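DsbA-like disulfide oxidoreductase (Wolbachia endosymbiont of Drosophila melanogaster, PDB 6EEZ) acts as a disulfide isomerase of the thioredoxin-like DsbA family, probably reshuffling disulfide bonds in other proteins by thiol-disulfide exchange. Local coordinates at residues 53-56 with 57-61; 113-116 with 117-121; 138-141 with 142-146. All coordinates share one frame; numbering follows the deposited sequence.

Contact 1 of 3, residues 53-56 with 57-61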
ATOM      1  N   ASN A  53      -1.764   3.906  11.585  1.00 45.10           N
ATOM      2  CA  ASN A  53      -0.985   3.525  12.760  1.00 45.76           C
ATOM      3  C   ASN A  53      -1.140   2.058  13.109  1.00 47.15           C
ATOM      4  O   ASN A  53      -0.299   1.488  13.803  1.00 47.23           O
ATOM      5  CB  ASN A  53      -1.376   4.397  13.947  1.00 47.86           C
ATOM      6  CG  ASN A  53      -0.766   5.777  13.860  1.00 49.35           C
ATOM      7  OD1 ASN A  53       0.365   5.935  13.386  1.00 49.20           O
ATOM      8  ND2 ASN A  53      -1.508   6.795  14.300  1.00 51.12           N
ATOM      9  N   ASP A  54      -2.215   1.443  12.631  1.00 40.60           N
ATOM     10  CA  ASP A  54      -2.341  -0.003  12.708  1.00 42.40           C
ATOM     11  C   ASP A  54      -1.241  -0.610  11.862  1.00 40.54           C
ATOM     12  O   ASP A  54      -0.516  -1.497  12.309  1.00 40.67           O
ATOM     13  CB  ASP A  54      -3.704  -0.474  12.212  1.00 43.87           C
ATOM     14  CG  ASP A  54      -4.815  -0.164  13.178  1.00 45.77           C
ATOM     15  OD1 ASP A  54      -4.532  -0.030  14.373  1.00 46.26           O
ATOM     16  OD2 ASP A  54      -5.977  -0.070  12.741  1.00 45.90           O
ATOM     17  N   ILE A  55      -1.126  -0.097  10.637  1.00 39.76           N
ATOM     18  CA  ILE A  55      -0.112  -0.534   9.690  1.00 37.28           C
ATOM     19  C   ILE A  55       1.290  -0.322  10.266  1.00 36.14           C
ATOM     20  O   ILE A  55       2.098  -1.243  10.285  1.00 35.73           O
ATOM     21  CB  ILE A  55      -0.250   0.221   8.364  1.00 35.80           C
ATOM     22  CG1 ILE A  55      -1.640  -0.001   7.788  1.00 36.24           C
ATOM     23  CG2 ILE A  55       0.783  -0.222   7.355  1.00 33.93           C
ATOM     24  CD1 ILE A  55      -2.078  -1.463   7.796  1.00 36.47           C
ATOM     25  N   LYS A  56       1.560   0.896  10.746  1.00 35.67           N
ATOM     26  CA  LYS A  56       2.857   1.206  11.334  1.00 35.41           C
ATOM     27  C   LYS A  56       3.208   0.219  12.456  1.00 36.34           C
ATOM     28  O   LYS A  56       4.283  -0.366  12.450  1.00 36.10           O
ATOM     29  CB  LYS A  56       2.874   2.641  11.855  1.00 36.63           C
ATOM     30  CG  LYS A  56       4.241   3.141  12.193  1.00 37.75           C
ATOM     31  CD  LYS A  56       4.153   4.571  12.612  1.00 39.45           C
ATOM     32  CE  LYS A  56       5.464   5.097  13.107  1.00 41.14           C
ATOM     33  NZ  LYS A  56       5.346   6.567  13.285  1.00 42.85           N
ATOM     34  N   GLN A  57       2.293   0.013  13.400  1.00 39.78           N
ATOM     35  CA  GLN A  57       2.544  -0.888  14.512  1.00 41.22           C
ATOM     36  C   GLN A  57       2.731  -2.336  14.051  1.00 40.31           C
ATOM     37  O   GLN A  57       3.595  -3.037  14.573  1.00 39.95           O
ATOM     38  CB  GLN A  57       1.414  -0.781  15.545  1.00 43.81           C
ATOM     39  CG  GLN A  57       1.463   0.534  16.316  1.00 45.03           C
ATOM     40  CD  GLN A  57       0.284   0.751  17.241  1.00 47.79           C
ATOM     41  OE1 GLN A  57      -0.694   0.018  17.199  1.00 49.49           O
ATOM     42  NE2 GLN A  57       0.374   1.774  18.081  1.00 49.38           N
ATOM     43  N   LEU A  58       1.952  -2.778  13.063  1.00 36.01           N
ATOM     44  CA  LEU A  58       2.026  -4.162  12.589  1.00 34.47           C
ATOM     45  C   LEU A  58       3.367  -4.425  11.931  1.00 32.99           C
ATOM     46  O   LEU A  58       3.952  -5.496  12.095  1.00 32.24           O
ATOM     47  CB  LEU A  58       0.898  -4.463  11.611  1.00 33.70           C
ATOM     48  CG  LEU A  58       0.582  -5.946  11.391  1.00 31.87           C
ATOM     49  CD1 LEU A  58      -0.020  -6.558  12.666  1.00 33.61           C
ATOM     50  CD2 LEU A  58      -0.368  -6.112  10.177  1.00 30.14           C
ATOM     51  N   ILE A  59       3.848  -3.427  11.191  1.00 36.46           N
ATOM     52  CA  ILE A  59       5.186  -3.452  10.605  1.00 36.27           C
ATOM     53  C   ILE A  59       6.280  -3.460  11.703  1.00 37.25           C
ATOM     54  O   ILE A  59       7.224  -4.249  11.634  1.00 37.62           O
ATOM     55  CB  ILE A  59       5.347  -2.246   9.620  1.00 36.46           C
ATOM     56  CG1 ILE A  59       4.500  -2.492   8.356  1.00 35.86           C
ATOM     57  CG2 ILE A  59       6.777  -2.041   9.205  1.00 36.69           C
ATOM     58  CD1 ILE A  59       4.512  -1.359   7.359  1.00 35.57           C
ATOM     59  N   ASN A  60       6.133  -2.632  12.737  1.00 44.59           N
ATOM     60  CA  ASN A  60       7.187  -2.465  13.742  1.00 45.95           C
ATOM     61  C   ASN A  60       7.270  -3.668  14.687  1.00 46.49           C
ATOM     62  O   ASN A  60       8.326  -3.924  15.255  1.00 48.18           O
ATOM     63  CB  ASN A  60       6.973  -1.165  14.540  1.00 47.70           C
ATOM     64  CG  ASN A  60       8.192  -0.768  15.367  1.00 50.80           C
ATOM     65  OD1 ASN A  60       9.343  -0.923  14.923  1.00 51.51           O
ATOM     66  ND2 ASN A  60       7.952  -0.250  16.579  1.00 52.94           N
ATOM     67  N   ASP A  61       6.170  -4.407  14.848  1.00 40.52           N
ATOM     68  CA  ASP A  61       6.205  -5.726  15.511  1.00 41.96           C
ATOM     69  C   ASP A  61       7.366  -6.631  15.048  1.00 42.22           C
ATOM     70  O   ASP A  61       7.821  -7.486  15.798  1.00 43.48           O
ATOM     71  CB  ASP A  61       4.894  -6.486  15.273  1.00 41.93           C
ATOM     72  CG  ASP A  61       3.721  -5.880  16.007  1.00 42.24           C
ATOM     73  OD1 ASP A  61       3.924  -4.890  16.743  1.00 42.68           O
ATOM     74  OD2 ASP A  61       2.595  -6.402  15.842  1.00 42.02           O
TER
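Ile55 and Ile59, one turn apart on helix 52-60, meet through single methyl groups: CG2 of Ile55 lies 3.9 Å from CD1 of Ile59, and the two branched chains cross at a slant. Each uses a different branch. In Ile59 the CG1 arm is anti to the carbonyl carbon (chi1 -71°), which swings it back over the preceding turn, where Ile59 CG1 also rests 3.3 Å from the carbonyl oxygen of Ile55. Ile55 O also accepts the backbone N-H of Ile59, with 2.9 Å between Ile55 O and Ile59 N. Branched, apolar residues suit this face because it packs on the central sheet: both isoleucines reach Tyr66 of strand 65-70, and Ile59 also touches Phe68. Leu58 turns to another side, against Leu175 and Arg179 of helix 175-185.

Gln57 starts the same way as Ile59, with CG anti to the carbonyl carbon, which lays Gln57 CG 3.2 Å from Asn53 O; the rest of the chain then runs out extended. Asn53 O also receives the backbone Gln57 N at 3.0 Å, and Leu58 N and Asn60 N continue the ladder to Asp54 O and Lys56 O. The extended Lys56 side chain touches Phe97 and His101 of helix 96-105, while Asn53 OD1 is hydrogen-bonded to His101.

The chemistry is that of an amphipathic helix in a thioredoxin-like fold: repeated main-chain bonds fix the spacing, apolar branches face the sheet, and the polar residues lie on the more exposed sides.

Contact 2 of 3, residues 113-116 with 117-121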
ATOM      1  N   GLU A 113       0.644  21.553  -4.463  1.00 66.20           N
ATOM      2  CA  GLU A 113       1.479  22.257  -3.505  1.00 67.25           C
ATOM      3  C   GLU A 113       1.642  21.437  -2.228  1.00 64.51           C
ATOM      4  O   GLU A 113       2.757  21.236  -1.751  1.00 63.96           O
ATOM      5  CB  GLU A 113       0.877  23.634  -3.181  1.00 71.26           C
ATOM      6  CG  GLU A 113       0.504  24.489  -4.414  1.00 75.48           C
ATOM      7  CD  GLU A 113      -0.943  24.288  -4.887  1.00 75.40           C
ATOM      8  OE1 GLU A 113      -1.748  25.245  -4.779  1.00 79.23           O
ATOM      9  OE2 GLU A 113      -1.275  23.188  -5.378  1.00 71.88           O
ATOM     10  N   SER A 114       0.524  20.962  -1.690  1.00 61.14           N
ATOM     11  CA  SER A 114       0.525  20.212  -0.441  1.00 58.95           C
ATOM     12  C   SER A 114       1.342  18.922  -0.560  1.00 57.02           C
ATOM     13  O   SER A 114       1.972  18.492   0.408  1.00 56.29           O
ATOM     14  CB  SER A 114      -0.902  19.876  -0.020  1.00 57.89           C
ATOM     15  OG  SER A 114      -1.437  18.873  -0.867  1.00 55.52           O
ATOM     16  N   ILE A 115       1.318  18.308  -1.744  1.00 57.85           N
ATOM     17  CA  ILE A 115       2.148  17.141  -2.022  1.00 56.76           C
ATOM     18  C   ILE A 115       3.635  17.520  -1.981  1.00 58.42           C
ATOM     19  O   ILE A 115       4.445  16.745  -1.481  1.00 57.45           O
ATOM     20  CB  ILE A 115       1.801  16.498  -3.396  1.00 56.35           C
ATOM     21  CG1 ILE A 115       0.442  15.799  -3.321  1.00 54.60           C
ATOM     22  CG2 ILE A 115       2.866  15.475  -3.821  1.00 55.48           C
ATOM     23  CD1 ILE A 115      -0.042  15.222  -4.637  1.00 54.37           C
ATOM     24  N   LEU A 116       3.996  18.698  -2.494  1.00 64.96           N
ATOM     25  CA  LEU A 116       5.390  19.175  -2.400  1.00 65.99           C
ATOM     26  C   LEU A 116       5.795  19.481  -0.964  1.00 65.53           C
ATOM     27  O   LEU A 116       6.900  19.147  -0.548  1.00 65.00           O
ATOM     28  CB  LEU A 116       5.622  20.428  -3.253  1.00 68.64           C
ATOM     29  CG  LEU A 116       5.664  20.257  -4.778  1.00 69.10           C
ATOM     30  CD1 LEU A 116       6.000  21.595  -5.450  1.00 72.99           C
ATOM     31  CD2 LEU A 116       6.662  19.195  -5.204  1.00 67.42           C
ATOM     32  N   ASP A 117       4.911  20.128  -0.210  1.00 67.49           N
ATOM     33  CA  ASP A 117       5.145  20.338   1.212  1.00 67.56           C
ATOM     34  C   ASP A 117       5.540  19.022   1.875  1.00 65.77           C
ATOM     35  O   ASP A 117       6.378  19.000   2.769  1.00 65.74           O
ATOM     36  CB  ASP A 117       3.902  20.912   1.900  1.00 68.38           C
ATOM     37  CG  ASP A 117       3.504  22.264   1.360  1.00 72.01           C
ATOM     38  OD1 ASP A 117       4.391  23.027   0.907  1.00 74.52           O
ATOM     39  OD2 ASP A 117       2.291  22.564   1.398  1.00 72.64           O
ATOM     40  N   ILE A 118       4.941  17.924   1.427  1.00 59.41           N
ATOM     41  CA  ILE A 118       5.245  16.619   1.993  1.00 57.54           C
ATOM     42  C   ILE A 118       6.611  16.127   1.510  1.00 57.04           C
ATOM     43  O   ILE A 118       7.390  15.578   2.283  1.00 55.97           O
ATOM     44  CB  ILE A 118       4.153  15.583   1.639  1.00 56.09           C
ATOM     45  CG1 ILE A 118       2.860  15.907   2.388  1.00 56.04           C
ATOM     46  CG2 ILE A 118       4.623  14.146   1.969  1.00 54.36           C
ATOM     47  CD1 ILE A 118       1.682  14.963   2.060  1.00 54.31           C
ATOM     48  N   VAL A 119       6.900  16.320   0.229  1.00 60.11           N
ATOM     49  CA  VAL A 119       8.164  15.867  -0.327  1.00 60.33           C
ATOM     50  C   VAL A 119       9.313  16.637   0.321  1.00 61.49           C
ATOM     51  O   VAL A 119      10.421  16.122   0.457  1.00 61.38           O
ATOM     52  CB  VAL A 119       8.198  16.035  -1.857  1.00 61.43           C
ATOM     53  CG1 VAL A 119       9.542  15.654  -2.413  1.00 61.55           C
ATOM     54  CG2 VAL A 119       7.138  15.166  -2.503  1.00 60.64           C
ATOM     55  N   LYS A 120       9.039  17.864   0.744  1.00 63.22           N
ATOM     56  CA  LYS A 120      10.045  18.662   1.429  1.00 64.52           C
ATOM     57  C   LYS A 120      10.258  18.236   2.873  1.00 63.21           C
ATOM     58  O   LYS A 120      11.392  18.218   3.353  1.00 63.48           O
ATOM     59  CB  LYS A 120       9.669  20.143   1.401  1.00 67.01           C
ATOM     60  CG  LYS A 120       9.573  20.744   0.014  1.00 69.08           C
ATOM     61  CD  LYS A 120      10.815  20.483  -0.823  1.00 69.72           C
ATOM     62  CE  LYS A 120      10.747  21.228  -2.135  1.00 72.39           C
ATOM     63  NZ  LYS A 120      10.624  22.717  -1.937  1.00 75.71           N
ATOM     64  N   ASN A 121       9.177  17.925   3.581  1.00 62.39           N
ATOM     65  CA  ASN A 121       9.284  17.621   5.008  1.00 61.71           C
ATOM     66  C   ASN A 121       9.964  16.276   5.279  1.00 59.53           C
ATOM     67  O   ASN A 121      10.381  15.997   6.409  1.00 59.00           O
ATOM     68  CB  ASN A 121       7.902  17.642   5.653  1.00 61.52           C
ATOM     69  CG  ASN A 121       7.306  19.031   5.706  1.00 63.38           C
ATOM     70  OD1 ASN A 121       8.024  20.030   5.843  1.00 65.87           O
ATOM     71  ND2 ASN A 121       5.992  19.109   5.601  1.00 63.15           N
TER
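Asp117 N bonds to Glu113 O at 2.9 Å and Lys120 N to Leu116 O at 2.8 Å, whereas Ile118 N divides its N-H in a lopsided bifurcation between the i-4 carbonyl, Ser114 O at 3.2 Å, and, weakly, the i-3 carbonyl of Ile115.

Several side chains of 117-120 lean back over the preceding turn. Asp117 holds CG anti to its carbonyl carbon (chi1 -62°), which places the carboxylate against that turn, with Asp117 OD2 3.5 Å from Ser114 CA. Lys120 also starts backward, Lys120 CG lying 3.2 Å from Leu116 O, and a second bend keeps its chain from running straight out; its ammonium group makes a long, weak ion pair with Glu126.

Helix 112-121 belongs to the all-helical part of this DsbA-like protein, the helices set between the halves of the thioredoxin fold, and its apolar residues are divided among several neighbours. Ile115 meets Lys80 and Ser84 of helix 76-91, Ile118 packs on Phe99 and Ala102 of helix 96-105, and Leu116 faces Phe129 of helix 126-135.

Within the helix, Ile115 and Val119 come together only loosely, their CG2 methyls 4.5 Å apart. Val119 is more closely applied to the backbone: Val119 CG2 sits 3.3 Å from Ile115 O. A short beta-branched residue suits that site, since one methyl can lie along the preceding turn while the side chain also touches Phe99 and Phe129. Ser114, on a more open side, turns its hydroxyl to Ser111 O, near the start of the helix.

Contact 3 of 3, residues 138-141 with 142-146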
ATOM      1  N   ASP A 138       6.498   5.951 -17.176  1.00 54.78           N
ATOM      2  CA  ASP A 138       5.989   4.680 -17.700  1.00 53.31           C
ATOM      3  C   ASP A 138       5.881   3.609 -16.619  1.00 51.43           C
ATOM      4  O   ASP A 138       4.910   2.861 -16.588  1.00 49.73           O
ATOM      5  CB  ASP A 138       6.880   4.145 -18.821  1.00 55.73           C
ATOM      6  CG  ASP A 138       6.840   4.999 -20.054  1.00 60.46           C
ATOM      7  OD1 ASP A 138       6.029   5.951 -20.075  1.00 60.92           O
ATOM      8  OD2 ASP A 138       7.609   4.714 -21.005  1.00 64.05           O
ATOM      9  N   LYS A 139       6.875   3.520 -15.735  1.00 52.34           N
ATOM     10  CA  LYS A 139       6.921   2.408 -14.798  1.00 50.79           C
ATOM     11  C   LYS A 139       5.953   2.630 -13.657  1.00 49.59           C
ATOM     12  O   LYS A 139       5.335   1.691 -13.172  1.00 48.16           O
ATOM     13  CB  LYS A 139       8.321   2.200 -14.254  1.00 51.48           C
ATOM     14  CG  LYS A 139       8.426   0.990 -13.357  1.00 50.04           C
ATOM     15  CD  LYS A 139       9.569   0.084 -13.786  1.00 51.37           C
ATOM     16  CE  LYS A 139       9.221  -0.701 -15.048  1.00 51.31           C
ATOM     17  NZ  LYS A 139      10.399  -1.447 -15.565  1.00 52.91           N
ATOM     18  N   ILE A 140       5.823   3.877 -13.230  1.00 45.85           N
ATOM     19  CA  ILE A 140       4.841   4.228 -12.214  1.00 44.93           C
ATOM     20  C   ILE A 140       3.433   3.953 -12.746  1.00 43.97           C
ATOM     21  O   ILE A 140       2.589   3.405 -12.045  1.00 42.57           O
ATOM     22  CB  ILE A 140       4.955   5.711 -11.806  1.00 46.48           C
ATOM     23  CG1 ILE A 140       6.299   5.956 -11.112  1.00 47.44           C
ATOM     24  CG2 ILE A 140       3.793   6.105 -10.903  1.00 45.63           C
ATOM     25  CD1 ILE A 140       6.664   7.413 -10.967  1.00 49.10           C
ATOM     26  N   GLU A 141       3.189   4.374 -13.982  1.00 54.14           N
ATOM     27  CA  GLU A 141       1.899   4.184 -14.611  1.00 53.26           C
ATOM     28  C   GLU A 141       1.586   2.685 -14.664  1.00 52.12           C
ATOM     29  O   GLU A 141       0.498   2.262 -14.299  1.00 50.25           O
ATOM     30  CB  GLU A 141       1.894   4.810 -16.011  1.00 54.49           C
ATOM     31  CG  GLU A 141       0.684   4.446 -16.881  1.00 54.04           C
ATOM     32  CD  GLU A 141      -0.621   5.058 -16.371  1.00 53.19           C
ATOM     33  OE1 GLU A 141      -0.566   5.958 -15.499  1.00 53.72           O
ATOM     34  OE2 GLU A 141      -1.701   4.655 -16.860  1.00 52.13           O
ATOM     35  N   GLN A 142       2.567   1.895 -15.097  1.00 53.79           N
ATOM     36  CA  GLN A 142       2.427   0.444 -15.195  1.00 52.52           C
ATOM     37  C   GLN A 142       2.103  -0.182 -13.851  1.00 51.30           C
ATOM     38  O   GLN A 142       1.224  -1.052 -13.761  1.00 50.33           O
ATOM     39  CB  GLN A 142       3.706  -0.181 -15.759  1.00 53.08           C
ATOM     40  CG  GLN A 142       3.574  -1.643 -16.114  1.00 51.99           C
ATOM     41  CD  GLN A 142       4.847  -2.223 -16.713  1.00 53.50           C
ATOM     42  OE1 GLN A 142       5.736  -2.653 -15.982  1.00 53.89           O
ATOM     43  NE2 GLN A 142       4.938  -2.244 -18.051  1.00 54.68           N
ATOM     44  N   MET A 143       2.801   0.269 -12.810  1.00 43.30           N
ATOM     45  CA  MET A 143       2.613  -0.304 -11.474  1.00 42.09           C
ATOM     46  C   MET A 143       1.231   0.000 -10.925  1.00 41.02           C
ATOM     47  O   MET A 143       0.631  -0.834 -10.254  1.00 39.52           O
ATOM     48  CB  MET A 143       3.682   0.208 -10.500  1.00 42.75           C
ATOM     49  CG  MET A 143       5.072  -0.378 -10.727  1.00 43.39           C
ATOM     50  SD  MET A 143       6.363   0.430  -9.732  1.00 43.18           S
ATOM     51  CE  MET A 143       5.965  -0.214  -8.111  1.00 42.12           C
ATOM     52  N   ILE A 144       0.724   1.196 -11.193  1.00 42.89           N
ATOM     53  CA  ILE A 144      -0.567   1.591 -10.651  1.00 41.90           C
ATOM     54  C   ILE A 144      -1.678   0.864 -11.409  1.00 40.77           C
ATOM     55  O   ILE A 144      -2.664   0.428 -10.819  1.00 39.13           O
ATOM     56  CB  ILE A 144      -0.762   3.115 -10.721  1.00 42.69           C
ATOM     57  CG1 ILE A 144       0.058   3.780  -9.607  1.00 43.48           C
ATOM     58  CG2 ILE A 144      -2.248   3.487 -10.609  1.00 40.75           C
ATOM     59  CD1 ILE A 144      -0.043   5.268  -9.553  1.00 44.21           C
ATOM     60  N   ASN A 145      -1.508   0.723 -12.712  1.00 41.41           N
ATOM     61  CA  ASN A 145      -2.483   0.001 -13.506  1.00 40.54           C
ATOM     62  C   ASN A 145      -2.541  -1.447 -13.062  1.00 39.63           C
ATOM     63  O   ASN A 145      -3.630  -2.035 -12.959  1.00 38.60           O
ATOM     64  CB  ASN A 145      -2.148   0.085 -14.993  1.00 41.71           C
ATOM     65  CG  ASN A 145      -2.487   1.429 -15.582  1.00 42.23           C
ATOM     66  OD1 ASN A 145      -3.336   2.153 -15.055  1.00 41.35           O
ATOM     67  ND2 ASN A 145      -1.835   1.772 -16.691  1.00 43.62           N
ATOM     68  N   ASN A 146      -1.376  -2.018 -12.764  1.00 40.67           N
ATOM     69  CA  ASN A 146      -1.336  -3.417 -12.382  1.00 39.77           C
ATOM     70  C   ASN A 146      -1.997  -3.608 -11.039  1.00 38.66           C
ATOM     71  O   ASN A 146      -2.676  -4.602 -10.841  1.00 37.86           O
ATOM     72  CB  ASN A 146       0.098  -3.948 -12.387  1.00 39.79           C
ATOM     73  CG  ASN A 146       0.596  -4.260 -13.795  1.00 40.40           C
ATOM     74  OD1 ASN A 146      -0.194  -4.391 -14.745  1.00 40.79           O
ATOM     75  ND2 ASN A 146       1.901  -4.389 -13.940  1.00 40.79           N
TER
HETATM   76  O   HOH W   1      -2.698   4.785 -14.051  1.00 38.06           O
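Glu141 OE1 takes a salt bridge from Lys83 of helix 76-91 and a weak bond from a water, while the other oxygen, Glu141 OE2, accepts Asn145 ND2 at 2.9 Å. The same water donates to Asn145 OD1, so a direct amide bond and a water bridge, weak at the Glu141 end, both link the two side chains. The amide comes from above the carboxylate, 47° out of its plane, and the two flat groups stand almost perpendicular. Glu141 reaches this place by a bend at chi2 (69°), which turns the carboxylate along the helix toward Asn145.

On another face, Ile140 and Ile144 lie side by side and point the same way, CG2 of Ile140 4.2 Å from CD1 of Ile144. They are directed at helix 76-91, onto Lys83 and Ala82. Met143, whose long, apolar and flexible chain suits a buried place, lays Met143 CG 3.2 Å from Lys139 O and packs on Leu86 and Phe90.

The salt bridge from Glu141 to Lys83, outside 138-146, thus accompanies apolar packing on the same helix 76-91. Lys83 would be expected to stabilise the charged form of Glu141, while Asn145 and the water limit how its carboxylate can turn.

The three contacts follow one another along the chain without overlap, each a local packing of successive turns within one helix: 52-60, then 112-121, then 137-154. Their centres lie 22 to 26 Å apart and none touches another; contacts 1 and 3 sit on opposite sides of the chain's centre. Contact 1 belongs to the helix soon after the Cys45-Cys48 disulfide and packs on the sheet. Contacts 2 and 3 lie in the helical part inserted between strands 65-70 and 161-164. Shared neighbours connect them indirectly: helix 96-105 touches contacts 1 and 2, and helix 76-91 touches contacts 2 and 3, so the helical part is joined to the thioredoxin-like core.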